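Lipocalin allergen (Canis lupus familiaris, PDB 4ODD) probably binds small hydrophobic molecules inside a beta-barrel, as other lipocalins do, and is a secreted dog dander allergen. Local coordinates at residues M50-Y55 with N85-I90. Numbering follows the deposited sequence.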
loop_
_atom_site.group_PDB
_atom_site.type_symbol
_atom_site.label_atom_id
_atom_site.label_comp_id
_atom_site.label_asym_id
_atom_site.label_seq_id
_atom_site.Cartn_x
_atom_site.Cartn_y
_atom_site.Cartn_z
ATOM N N MET A 50 2.135 -9.364 -10.179
ATOM C CA MET A 50 2.429 -9.178 -8.760
ATOM C C MET A 50 1.289 -9.704 -7.935
ATOM O O MET A 50 0.133 -9.656 -8.360
ATOM C CB MET A 50 2.649 -7.710 -8.417
ATOM C CG MET A 50 4.088 -7.284 -8.449
ATOM S SD MET A 50 4.267 -5.520 -8.138
ATOM C CE MET A 50 4.203 -5.474 -6.342
ATOM N N LEU A 51 1.612 -10.203 -6.748
ATOM C CA LEU A 51 0.579 -10.608 -5.809
ATOM C C LEU A 51 0.735 -9.843 -4.486
ATOM O O LEU A 51 1.786 -9.891 -3.855
ATOM C CB LEU A 51 0.623 -12.126 -5.580
ATOM C CG LEU A 51 -0.576 -12.663 -4.784
ATOM C CD1 LEU A 51 -1.795 -12.801 -5.690
ATOM C CD2 LEU A 51 -0.266 -13.974 -4.087
ATOM N N PHE A 52 -0.303 -9.124 -4.081
ATOM C CA PHE A 52 -0.304 -8.455 -2.782
ATOM C C PHE A 52 -1.118 -9.266 -1.801
ATOM O O PHE A 52 -2.291 -9.574 -2.051
ATOM C CB PHE A 52 -0.888 -7.043 -2.880
ATOM C CG PHE A 52 -0.146 -6.161 -3.827
ATOM C CD1 PHE A 52 0.831 -5.302 -3.372
ATOM C CD2 PHE A 52 -0.400 -6.219 -5.197
ATOM C CE1 PHE A 52 1.523 -4.502 -4.265
ATOM C CE2 PHE A 52 0.293 -5.421 -6.090
ATOM C CZ PHE A 52 1.250 -4.564 -5.622
ATOM N N ASN A 53 -0.490 -9.624 -0.691
ATOM C CA ASN A 53 -1.168 -10.371 0.342
ATOM C C ASN A 53 -1.310 -9.496 1.587
ATOM O O ASN A 53 -0.318 -8.932 2.084
ATOM C CB ASN A 53 -0.401 -11.651 0.632
ATOM C CG ASN A 53 -1.007 -12.442 1.759
ATOM O OD1 ASN A 53 -0.430 -12.540 2.858
ATOM N ND2 ASN A 53 -2.189 -13.007 1.507
ATOM N N PHE A 54 -2.541 -9.363 2.081
ATOM C CA PHE A 54 -2.797 -8.431 3.172
ATOM C C PHE A 54 -4.135 -8.673 3.838
ATOM O O PHE A 54 -4.983 -9.379 3.305
ATOM C CB PHE A 54 -2.751 -7.002 2.649
ATOM C CG PHE A 54 -3.810 -6.704 1.624
ATOM C CD1 PHE A 54 -5.070 -6.254 2.009
ATOM C CD2 PHE A 54 -3.543 -6.854 0.270
ATOM C CE1 PHE A 54 -6.045 -5.962 1.049
ATOM C CE2 PHE A 54 -4.506 -6.578 -0.684
ATOM C CZ PHE A 54 -5.751 -6.131 -0.306
ATOM N N TYR A 55 -4.324 -8.071 5.006
ATOM C CA TYR A 55 -5.607 -8.150 5.709
ATOM C C TYR A 55 -6.311 -6.794 5.737
ATOM O O TYR A 55 -5.672 -5.743 5.804
ATOM C CB TYR A 55 -5.420 -8.658 7.146
ATOM C CG TYR A 55 -5.162 -10.148 7.273
ATOM C CD1 TYR A 55 -6.214 -11.048 7.419
ATOM C CD2 TYR A 55 -3.869 -10.651 7.269
ATOM C CE1 TYR A 55 -5.988 -12.412 7.544
ATOM C CE2 TYR A 55 -3.627 -12.018 7.394
ATOM C CZ TYR A 55 -4.693 -12.892 7.527
ATOM O OH TYR A 55 -4.459 -14.247 7.646
ATOM N N ASN A 85 -7.089 -0.083 -9.839
ATOM C CA ASN A 85 -5.967 0.476 -9.121
ATOM C C ASN A 85 -4.773 0.659 -10.031
ATOM O O ASN A 85 -4.444 -0.221 -10.819
ATOM C CB ASN A 85 -5.602 -0.399 -7.926
ATOM C CG ASN A 85 -6.708 -0.489 -6.919
ATOM O OD1 ASN A 85 -6.870 0.400 -6.084
ATOM N ND2 ASN A 85 -7.485 -1.563 -6.982
ATOM N N TYR A 86 -4.143 1.819 -9.918
ATOM C CA TYR A 86 -2.934 2.125 -10.643
ATOM C C TYR A 86 -1.883 2.439 -9.591
ATOM O O TYR A 86 -1.931 3.472 -8.900
ATOM C CB TYR A 86 -3.179 3.287 -11.612
ATOM C CG TYR A 86 -4.294 2.965 -12.595
ATOM C CD1 TYR A 86 -4.015 2.629 -13.922
ATOM C CD2 TYR A 86 -5.623 2.950 -12.185
ATOM C CE1 TYR A 86 -5.038 2.301 -14.812
ATOM C CE2 TYR A 86 -6.647 2.623 -13.063
ATOM C CZ TYR A 86 -6.353 2.304 -14.366
ATOM O OH TYR A 86 -7.370 1.983 -15.225
ATOM N N PHE A 87 -0.939 1.514 -9.463
ATOM C CA PHE A 87 -0.044 1.494 -8.328
ATOM C C PHE A 87 1.406 1.663 -8.741
ATOM O O PHE A 87 1.824 1.208 -9.818
ATOM C CB PHE A 87 -0.239 0.180 -7.558
ATOM C CG PHE A 87 0.581 0.079 -6.320
ATOM C CD1 PHE A 87 1.684 -0.763 -6.270
ATOM C CD2 PHE A 87 0.268 0.836 -5.202
ATOM C CE1 PHE A 87 2.454 -0.857 -5.114
ATOM C CE2 PHE A 87 1.034 0.753 -4.048
ATOM C CZ PHE A 87 2.127 -0.096 -4.003
ATOM N N ARG A 88 2.177 2.304 -7.868
ATOM C CA ARG A 88 3.585 2.522 -8.128
ATOM C C ARG A 88 4.376 2.411 -6.848
ATOM O O ARG A 88 3.942 2.877 -5.804
ATOM C CB ARG A 88 3.815 3.899 -8.760
ATOM C CG ARG A 88 3.367 4.022 -10.224
ATOM C CD ARG A 88 3.922 5.297 -10.876
ATOM N NE ARG A 88 3.328 5.605 -12.179
ATOM C CZ ARG A 88 3.594 4.958 -13.313
ATOM N NH1 ARG A 88 4.434 3.934 -13.327
ATOM N NH2 ARG A 88 3.003 5.325 -14.444
ATOM N N ILE A 89 5.535 1.773 -6.923
ATOM C CA ILE A 89 6.494 1.846 -5.846
ATOM C C ILE A 89 7.242 3.156 -6.020
ATOM O O ILE A 89 7.855 3.390 -7.055
ATOM C CB ILE A 89 7.495 0.704 -5.939
ATOM C CG1 ILE A 89 6.757 -0.623 -6.097
ATOM C CG2 ILE A 89 8.398 0.682 -4.709
ATOM C CD1 ILE A 89 5.751 -0.853 -5.021
ATOM N N ILE A 90 7.184 4.019 -5.021
ATOM C CA ILE A 90 7.887 5.290 -5.097
ATOM C C ILE A 90 9.354 5.135 -4.682
ATOM O O ILE A 90 10.228 5.831 -5.194
ATOM C CB ILE A 90 7.231 6.352 -4.187
ATOM C CG1 ILE A 90 5.762 6.572 -4.572
ATOM C CG2 ILE A 90 8.002 7.647 -4.249
ATOM C CD1 ILE A 90 5.572 6.892 -6.028
#
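Phe52 and Phe87 reach toward each other across the inside of the lipocalin barrel and meet as an offset edge-to-face pair. The ring planes stand at 85°, nearly perpendicular, with centroids 5.4 Å apart; Phe52 supplies the edge and Phe87 the face. The CE1-CZ side of Phe52 meets the CD1-CE1 side of Phe87: CE1 of Phe52 lies 3.9 Å from CE1 of Phe87, and CZ of Phe52 is as close to CD1 and CE1 of Phe87. With CG of Phe52 anti to its carbonyl carbon (chi1 -59°) and CG of Phe87 anti to its own N (chi1 -177°), the two rings are carried toward each other and end up nearly perpendicular. No hydrogen bond joins the segments, so the link is purely apolar and small, burying 97 Å² in all. Such aromatic residues pointing inward are consistent with the lining of a lipocalin ligand cavity. Strands 49-57 and 84-92 are not neighbours in the sheet: 62-71 and 77-80 come between them in strand order. Phe52 also packs on Ala69 of strand 62-71, and Phe87 on Asp101 of strand 96-104.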